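Local coordinates for protein glycoside hydrolase family 81 (Clostridium thermocellum, PDB 6FOP) that probably hydrolyses beta-1,3-glucans such as laminarin, acting as a family 81 glycoside hydrolase of the cellulosome, at residues V20-I25 / Y392-W397; D227-E231 / T243-A247; K344-K348 / E641-S645. One frame throughout, in Å; residues are numbered along the deposited sequence.

Contact 1: residues V20-I25 / Y392-W397; sequences VPQAEI and YYDSNW
I25 and W397 are brought together by two torsions: W397 turns its CG anti to its carbonyl carbon (chi1 -69°), presenting the indole to the loop 20-25, while the extended second torsion of I25 (chi2 -179°) carries CD1 out over that ring. The methyl lies 3.5 Å from the centroid of the W397 five-membered ring, almost on the ring normal, which meets the definition of a CH-pi contact; I25 CG1 lies against the CE2-CZ2 bond of W397. The ring N-H works at the edge. W397 NE1 donates to Q22 O at 2.9 Å, with an N-H...O angle of 167° and the donor in the carbonyl plane, while P21 CB slides past NE1 at 3.5 Å. N396 ND2 adds a second bond, to A23 O at 3.0 Å, but it arrives from above that carbonyl plane. Water 1 bridges the segments: it donates to P21 O and to D394 OD2 (2.8 Å), and accepts from N396 ND2. The other carboxylate oxygen, D394 OD1, takes the backbone N of W397 at 2.8 Å, an Asx motif where the chain turns from strand 390-394 toward 399-403. Further out, V20 CG1 rests against Y392 CE2 at 3.7 Å. W46 of helix 43-46 stacks on the W397 ring, and its backbone O accepts from Q22 NE2. The contact thus fastens the N-terminal loop to the turn of a two-stranded sheet in the family 81 C-terminal domain, and the buried indole has its polar N-H satisfied by a main-chain carbonyl while one face of the ring takes the I25 methyl.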
loop_
_atom_site.group_PDB
_atom_site.type_symbol
_atom_site.label_atom_id
_atom_site.label_comp_id
_atom_site.label_asym_id
_atom_site.label_seq_id
_atom_site.Cartn_x
_atom_site.Cartn_y
_atom_site.Cartn_z
ATOM N N VAL A 20 4.080 -23.123 6.386
ATOM C CA VAL A 20 3.416 -22.529 5.237
ATOM C C VAL A 20 2.057 -22.053 5.682
ATOM O O VAL A 20 1.577 -22.439 6.755
ATOM C CB VAL A 20 3.274 -23.518 4.049
ATOM C CG1 VAL A 20 4.636 -23.842 3.483
ATOM C CG2 VAL A 20 2.517 -24.798 4.426
ATOM N N PRO A 21 1.413 -21.216 4.858
ATOM C CA PRO A 21 0.045 -20.855 5.231
ATOM C C PRO A 21 -0.897 -22.056 5.265
ATOM O O PRO A 21 -0.649 -23.062 4.606
ATOM C CB PRO A 21 -0.398 -19.913 4.125
ATOM C CG PRO A 21 0.808 -19.537 3.401
ATOM C CD PRO A 21 1.851 -20.567 3.612
ATOM N N GLN A 22 -1.983 -21.911 6.023
ATOM C CA GLN A 22 -2.961 -22.975 6.199
ATOM C C GLN A 22 -3.406 -23.599 4.869
ATOM O O GLN A 22 -3.515 -22.931 3.830
ATOM C CB GLN A 22 -4.178 -22.461 6.965
ATOM C CG GLN A 22 -4.924 -21.361 6.257
ATOM C CD GLN A 22 -6.043 -20.770 7.068
ATOM O OE1 GLN A 22 -5.851 -20.321 8.206
ATOM N NE2 GLN A 22 -7.217 -20.725 6.471
ATOM N N ALA A 23 -3.686 -24.886 4.943
ATOM C CA ALA A 23 -4.167 -25.642 3.788
ATOM C C ALA A 23 -5.544 -25.181 3.320
ATOM O O ALA A 23 -5.798 -25.121 2.115
ATOM C CB ALA A 23 -4.217 -27.119 4.132
ATOM N N GLU A 24 -6.407 -24.817 4.279
ATOM C CA GLU A 24 -7.807 -24.486 3.988
ATOM C C GLU A 24 -7.896 -23.068 3.396
ATOM O O GLU A 24 -7.419 -22.108 4.001
ATOM C CB GLU A 24 -8.636 -24.497 5.278
ATOM C CG GLU A 24 -8.691 -25.812 6.049
ATOM C CD GLU A 24 -7.412 -26.248 6.803
ATOM O OE1 GLU A 24 -6.467 -25.436 7.086
ATOM O OE2 GLU A 24 -7.377 -27.466 7.112
ATOM N N ILE A 25 -8.521 -22.943 2.236
ATOM C CA ILE A 25 -8.795 -21.657 1.595
ATOM C C ILE A 25 -10.285 -21.579 1.304
ATOM O O ILE A 25 -10.823 -22.379 0.532
ATOM C CB ILE A 25 -7.987 -21.437 0.308
ATOM C CG1 ILE A 25 -6.488 -21.635 0.574
ATOM C CG2 ILE A 25 -8.210 -20.010 -0.209
ATOM C CD1 ILE A 25 -5.592 -21.411 -0.622
ATOM N N TYR A 392 10.913 -20.849 -1.618
ATOM C CA TYR A 392 9.955 -21.934 -1.793
ATOM C C TYR A 392 8.682 -21.374 -2.401
ATOM O O TYR A 392 8.213 -20.324 -1.977
ATOM C CB TYR A 392 9.649 -22.510 -0.393
ATOM C CG TYR A 392 8.486 -23.460 -0.323
ATOM C CD1 TYR A 392 8.654 -24.800 -0.587
ATOM C CD2 TYR A 392 7.222 -23.016 0.057
ATOM C CE1 TYR A 392 7.592 -25.678 -0.520
ATOM C CE2 TYR A 392 6.150 -23.887 0.134
ATOM C CZ TYR A 392 6.342 -25.224 -0.143
ATOM O OH TYR A 392 5.296 -26.121 -0.068
ATOM N N TYR A 393 8.096 -22.093 -3.358
ATOM C CA TYR A 393 6.823 -21.669 -3.948
ATOM C C TYR A 393 5.697 -22.515 -3.364
ATOM O O TYR A 393 5.707 -23.758 -3.481
ATOM C CB TYR A 393 6.843 -21.836 -5.457
ATOM C CG TYR A 393 5.571 -21.356 -6.111
ATOM C CD1 TYR A 393 5.303 -20.006 -6.283
ATOM C CD2 TYR A 393 4.641 -22.244 -6.592
ATOM C CE1 TYR A 393 4.129 -19.572 -6.865
ATOM C CE2 TYR A 393 3.471 -21.810 -7.162
ATOM C CZ TYR A 393 3.217 -20.476 -7.313
ATOM O OH TYR A 393 2.035 -20.104 -7.927
ATOM N N ASP A 394 4.765 -21.839 -2.686
ATOM C CA ASP A 394 3.538 -22.457 -2.207
ATOM C C ASP A 394 2.510 -22.397 -3.330
ATOM O O ASP A 394 2.163 -21.310 -3.773
ATOM C CB ASP A 394 3.059 -21.723 -0.957
ATOM C CG ASP A 394 1.751 -22.283 -0.403
ATOM O OD1 ASP A 394 0.708 -22.181 -1.073
ATOM O OD2 ASP A 394 1.776 -22.839 0.704
ATOM N N SER A 395 2.082 -23.559 -3.825
ATOM C CA SER A 395 1.150 -23.618 -4.961
ATOM C C SER A 395 -0.310 -23.762 -4.531
ATOM O O SER A 395 -1.187 -23.921 -5.366
ATOM C CB SER A 395 1.516 -24.762 -5.889
ATOM O OG SER A 395 1.424 -25.983 -5.185
ATOM N N ASN A 396 -0.566 -23.773 -3.231
ATOM C CA ASN A 396 -1.938 -23.723 -2.710
ATOM C C ASN A 396 -2.460 -22.287 -2.809
ATOM O O ASN A 396 -3.467 -22.016 -3.442
ATOM C CB ASN A 396 -1.909 -24.254 -1.272
ATOM C CG ASN A 396 -3.277 -24.372 -0.655
ATOM O OD1 ASN A 396 -4.251 -24.726 -1.330
ATOM N ND2 ASN A 396 -3.359 -24.090 0.641
ATOM N N TRP A 397 -1.718 -21.365 -2.193
ATOM C CA TRP A 397 -2.009 -19.936 -2.277
ATOM C C TRP A 397 -1.406 -19.283 -3.526
ATOM O O TRP A 397 -2.011 -18.386 -4.119
ATOM C CB TRP A 397 -1.519 -19.199 -1.018
ATOM C CG TRP A 397 -2.313 -19.556 0.210
ATOM C CD1 TRP A 397 -2.152 -20.673 0.993
ATOM C CD2 TRP A 397 -3.416 -18.837 0.766
ATOM N NE1 TRP A 397 -3.067 -20.676 2.014
ATOM C CE2 TRP A 397 -3.866 -19.570 1.892
ATOM C CE3 TRP A 397 -4.071 -17.657 0.424
ATOM C CZ2 TRP A 397 -4.928 -19.134 2.693
ATOM C CZ3 TRP A 397 -5.125 -17.233 1.207
ATOM C CH2 TRP A 397 -5.545 -17.968 2.327
HETATM O O HOH W 1 -0.569 -23.667 1.926
#

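Contact 2: residues D227-E231 / T243-A247; sequences DTKVE and TTFTA
K229 and T246 form a hydrogen-bonded antiparallel pair, as do E231 and T244, while V230-F245 between them and T228-A247 beyond K229-T246 are non-hydrogen-bonded pairs, on strand segments whose axes approach to 4.8 Å, with 168° between their N-to-C directions. The evidence for this register is a full set of main-chain bonds: K229 N to T246 O and T246 N to K229 O, each 2.9 Å, then E231 N to T244 O and T244 N to E231 O. In the non-hydrogen-bonded positions the CA atoms come close to opposing carbonyls instead, as in the CA-H...O contact of V230 CA with T244 O at 3.2 Å.

On the buried face, V230 and F245 lie side by side and point the same way. V230 CG1, anti to its carbonyl carbon (chi1 -62°), meets F245 CD2 at 3.5 Å, an oblique approach to the ring. The face bearing K229, E231, T244 and T246 is more polar. There water 2 joins the strands, standing 2.8 Å from T246 OG1 and 2.9 Å from E231 OE1 and also reaching K229 O. In the conformer given, K229 NZ forms a salt bridge with D227 OD1 (3.1 Å) and donates to T228 O from above that carbonyl plane; a second conformer was deposited.

The pair is the body of the beta hairpin 223-235/240-251. Strand 295-301 extends the sheet beyond 240-251, with F296 stacking on F245, and Y473 meets the same ring steeply. Across the buried face Y522 of helix 514-534 touches V230 and T243, while on the outer side of strand 223-235 the loop at S108-F110 binds T228, whose OG1 is held by S108 and F110.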
loop_
_atom_site.group_PDB
_atom_site.type_symbol
_atom_site.label_atom_id
_atom_site.label_comp_id
_atom_site.label_asym_id
_atom_site.label_seq_id
_atom_site.Cartn_x
_atom_site.Cartn_y
_atom_site.Cartn_z
ATOM N N ASP A 227 -17.229 -5.934 -11.967
ATOM C CA ASP A 227 -15.758 -5.967 -12.086
ATOM C C ASP A 227 -15.247 -4.576 -11.735
ATOM O O ASP A 227 -15.951 -3.582 -11.905
ATOM C CB ASP A 227 -15.310 -6.389 -13.496
ATOM C CG ASP A 227 -13.859 -6.887 -13.550
ATOM O OD1 ASP A 227 -13.254 -7.166 -12.522
ATOM O OD2 ASP A 227 -13.356 -7.015 -14.681
ATOM N N THR A 228 -14.007 -4.524 -11.249
ATOM C CA THR A 228 -13.316 -3.277 -10.951
ATOM C C THR A 228 -11.854 -3.431 -11.399
ATOM O O THR A 228 -11.233 -4.490 -11.183
ATOM C CB THR A 228 -13.378 -2.869 -9.464
ATOM O OG1 THR A 228 -12.746 -3.855 -8.645
ATOM C CG2 THR A 228 -14.844 -2.665 -9.025
ATOM N N LYS A 229 -11.337 -2.371 -12.024
ATOM C CA LYS A 229 -9.999 -2.389 -12.635
ATOM C C LYS A 229 -9.295 -1.069 -12.490
ATOM O O LYS A 229 -9.889 -0.007 -12.727
ATOM C CB LYS A 229 -10.123 -2.693 -14.146
ATOM C CG LYS A 229 -10.605 -4.089 -14.499
ATOM C CD LYS A 229 -9.476 -5.121 -14.526
ATOM C CE LYS A 229 -9.988 -6.541 -14.283
ATOM N NZ LYS A 229 -10.190 -6.724 -12.796
ATOM N N VAL A 230 -7.995 -1.140 -12.184
ATOM C CA VAL A 230 -7.087 0.010 -12.332
ATOM C C VAL A 230 -6.151 -0.190 -13.504
ATOM O O VAL A 230 -5.776 -1.311 -13.820
ATOM C CB VAL A 230 -6.289 0.324 -11.079
ATOM C CG1 VAL A 230 -7.245 0.689 -9.958
ATOM C CG2 VAL A 230 -5.340 -0.819 -10.686
ATOM N N GLU A 231 -5.796 0.930 -14.136
ATOM C CA GLU A 231 -4.739 0.963 -15.141
ATOM C C GLU A 231 -3.915 2.213 -14.865
ATOM O O GLU A 231 -4.430 3.177 -14.298
ATOM C CB GLU A 231 -5.301 1.061 -16.555
ATOM C CG GLU A 231 -6.353 0.062 -16.939
ATOM C CD GLU A 231 -7.106 0.593 -18.149
ATOM O OE1 GLU A 231 -8.141 1.325 -18.011
ATOM O OE2 GLU A 231 -6.598 0.360 -19.233
ATOM N N THR A 243 -3.684 7.351 -13.174
ATOM C CA THR A 243 -4.367 6.089 -12.844
ATOM C C THR A 243 -5.844 6.227 -13.213
ATOM O O THR A 243 -6.467 7.235 -12.860
ATOM C CB THR A 243 -4.281 5.759 -11.348
ATOM O OG1 THR A 243 -2.905 5.838 -10.931
ATOM C CG2 THR A 243 -4.809 4.351 -11.065
ATOM N N THR A 244 -6.359 5.241 -13.944
ATOM C CA THR A 244 -7.780 5.152 -14.282
ATOM C C THR A 244 -8.402 4.045 -13.435
ATOM O O THR A 244 -7.817 2.978 -13.289
ATOM C CB THR A 244 -7.948 4.937 -15.803
ATOM O OG1 THR A 244 -7.322 6.037 -16.476
ATOM C CG2 THR A 244 -9.405 4.922 -16.237
ATOM N N PHE A 245 -9.578 4.344 -12.871
ATOM C CA PHE A 245 -10.390 3.409 -12.068
ATOM C C PHE A 245 -11.674 3.160 -12.826
ATOM O O PHE A 245 -12.339 4.126 -13.195
ATOM C CB PHE A 245 -10.713 4.036 -10.721
ATOM C CG PHE A 245 -9.476 4.372 -9.923
ATOM C CD1 PHE A 245 -8.798 5.546 -10.140
ATOM C CD2 PHE A 245 -9.006 3.500 -8.967
ATOM C CE1 PHE A 245 -7.646 5.853 -9.416
ATOM C CE2 PHE A 245 -7.846 3.791 -8.249
ATOM C CZ PHE A 245 -7.173 4.963 -8.493
ATOM N N THR A 246 -11.990 1.894 -13.091
ATOM C CA THR A 246 -13.185 1.544 -13.886
ATOM C C THR A 246 -13.978 0.454 -13.194
ATOM O O THR A 246 -13.429 -0.563 -12.785
ATOM C CB THR A 246 -12.783 1.097 -15.303
ATOM O OG1 THR A 246 -11.965 2.118 -15.885
ATOM C CG2 THR A 246 -14.009 0.877 -16.182
ATOM N N ALA A 247 -15.291 0.691 -13.068
ATOM C CA ALA A 247 -16.240 -0.300 -12.585
ATOM C C ALA A 247 -17.097 -0.728 -13.762
ATOM O O ALA A 247 -17.573 0.109 -14.521
ATOM C CB ALA A 247 -17.112 0.292 -11.490
HETATM O O HOH W 2 -9.363 1.360 -15.410
#

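Contact 3: residues K344-K348 / E641-S645; sequences KHLGK and EDGES
K348 lays its whole side chain along the segment 641-645, starting with CB, which touches G643 O at 3.6 Å. CG stands anti to the backbone N (chi1 -178°), a direction that takes the chain past S645 CB and brings CG to 3.9 Å from E644 O. CD presses closer to the same carbonyl oxygen, 3.2 Å from E644 O. A bend at chi3 (50°) then turns the end toward the start of the turn: CE lies 3.6 Å from D642 O, and NZ donates to D642 O at 3.1 Å, tilted out of the carbonyl plane. NZ also gives a proton to water 5 at 2.8 Å, and that water donates to E644 O.

The carbonyls of D642, G643 and E644 that line the lysine come from a type I beta turn, E641 to E644, closed by E644 N to E641 O; S645 follows as N-cap of helix 646-659, its OG bonded to H648 N. The contact joins helix 339-359 to the loop that leads into helix 646-659, within the family 81 C-terminal domain of the six-hairpin clan.

One turn back, K344 bends at its last two torsions to put NZ 2.8 Å from E641 OE2, a salt bridge whose exact geometry is doubtful because NZ crowds another modelled atom. E641 OE1 meanwhile accepts from G643 N at 2.8 Å, and water 3 bridges K344 O and G643 O.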
loop_
_atom_site.group_PDB
_atom_site.type_symbol
_atom_site.label_atom_id
_atom_site.label_comp_id
_atom_site.label_asym_id
_atom_site.label_seq_id
_atom_site.Cartn_x
_atom_site.Cartn_y
_atom_site.Cartn_z
ATOM N N LYS A 344 17.511 -6.181 5.712
ATOM C CA LYS A 344 18.005 -4.939 6.320
ATOM C C LYS A 344 19.510 -4.755 6.073
ATOM O O LYS A 344 19.957 -3.658 5.769
ATOM C CB LYS A 344 17.723 -4.858 7.829
ATOM C CG LYS A 344 16.269 -4.512 8.172
ATOM C CD LYS A 344 16.009 -4.336 9.642
ATOM C CE LYS A 344 16.643 -3.124 10.290
ATOM N NZ LYS A 344 15.979 -1.809 10.052
ATOM N N HIS A 345 20.264 -5.850 6.198
ATOM C CA HIS A 345 21.695 -5.795 5.955
ATOM C C HIS A 345 21.998 -5.466 4.488
ATOM O O HIS A 345 22.863 -4.643 4.192
ATOM C CB HIS A 345 22.333 -7.110 6.381
ATOM C CG HIS A 345 23.811 -7.143 6.201
ATOM N ND1 HIS A 345 24.668 -6.525 7.074
ATOM C CD2 HIS A 345 24.584 -7.699 5.240
ATOM C CE1 HIS A 345 25.905 -6.694 6.660
ATOM N NE2 HIS A 345 25.886 -7.402 5.552
ATOM N N LEU A 346 21.299 -6.127 3.566
ATOM C CA LEU A 346 21.481 -5.848 2.135
ATOM C C LEU A 346 21.159 -4.387 1.797
ATOM O O LEU A 346 21.838 -3.767 0.978
ATOM C CB LEU A 346 20.621 -6.752 1.277
ATOM C CG LEU A 346 21.097 -8.195 1.188
ATOM C CD1 LEU A 346 20.037 -9.034 0.455
ATOM C CD2 LEU A 346 22.448 -8.316 0.476
ATOM N N GLY A 347 20.153 -3.814 2.472
ATOM C CA GLY A 347 19.834 -2.406 2.263
ATOM C C GLY A 347 20.972 -1.486 2.736
ATOM O O GLY A 347 21.312 -0.504 2.081
ATOM N N LYS A 348 21.541 -1.817 3.896
ATOM C CA LYS A 348 22.679 -1.084 4.448
ATOM C C LYS A 348 23.839 -1.073 3.428
ATOM O O LYS A 348 24.425 -0.012 3.163
ATOM C CB LYS A 348 23.095 -1.718 5.770
ATOM C CG LYS A 348 24.229 -0.996 6.437
ATOM C CD LYS A 348 24.450 -1.396 7.871
ATOM C CE LYS A 348 24.551 -2.830 8.179
ATOM N NZ LYS A 348 24.627 -2.931 9.688
ATOM N N GLU A 641 21.182 2.675 13.935
ATOM C CA GLU A 641 20.087 1.750 13.748
ATOM C C GLU A 641 20.577 0.592 12.851
ATOM O O GLU A 641 21.439 0.780 11.982
ATOM C CB GLU A 641 18.860 2.476 13.195
ATOM C CG GLU A 641 17.585 1.643 13.218
ATOM C CD GLU A 641 17.432 0.663 12.078
ATOM O OE1 GLU A 641 17.982 0.927 10.995
ATOM O OE2 GLU A 641 16.777 -0.394 12.289
ATOM N N ASP A 642 20.095 -0.626 13.087
ATOM C CA ASP A 642 20.711 -1.777 12.433
ATOM C C ASP A 642 20.734 -1.779 10.888
ATOM O O ASP A 642 21.609 -2.413 10.281
ATOM C CB ASP A 642 20.029 -3.067 12.909
ATOM C CG ASP A 642 20.192 -3.307 14.408
ATOM O OD1 ASP A 642 21.306 -3.559 14.875
ATOM O OD2 ASP A 642 19.175 -3.255 15.135
ATOM N N GLY A 643 19.789 -1.081 10.261
ATOM C CA GLY A 643 19.764 -0.954 8.831
ATOM C C GLY A 643 20.534 0.234 8.266
ATOM O O GLY A 643 20.553 0.428 7.049
ATOM N N GLU A 644 21.148 1.022 9.150
ATOM C CA GLU A 644 21.835 2.251 8.777
ATOM C C GLU A 644 23.359 2.108 9.001
ATOM O O GLU A 644 23.825 1.161 9.622
ATOM C CB GLU A 644 21.331 3.397 9.660
ATOM C CG GLU A 644 20.395 4.324 8.992
ATOM C CD GLU A 644 20.899 4.927 7.676
ATOM O OE1 GLU A 644 22.115 5.070 7.359
ATOM O OE2 GLU A 644 20.026 5.289 6.927
ATOM N N SER A 645 24.094 3.080 8.467
ATOM C CA SER A 645 25.534 3.161 8.704
ATOM C C SER A 645 25.904 4.596 8.996
ATOM O O SER A 645 25.272 5.527 8.504
ATOM C CB SER A 645 26.317 2.645 7.486
ATOM O OG SER A 645 26.157 3.427 6.321
HETATM O O HOH W 3 18.665 -1.154 5.728
HETATM O O HOH W 4 24.219 2.290 4.742
HETATM O O HOH W 5 24.431 -0.726 11.476
#

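In the fold
The three contacts are separate in space. Contacts 1 and 2 have centres about 29 Å apart and nearest atoms about 17 Å apart; contacts 1 and 3 are about 31 Å apart between centres and 15 Å between nearest atoms. Contacts 2 and 3 lie on opposite sides of the chain's centre, their centres about 37 Å apart. Along the sequence the hairpin 227-231/243-247 falls within the interval spanned by contact 1, whereas contacts 1 and 3 interleave. Contact 1 joins an N-terminal loop to the C-terminal domain; contact 3 stays within it. A magnesium ion lies about 8 Å from the Q22 side chain and a calcium ion about 9 Å from that of V230, but neither residue is a metal ligand.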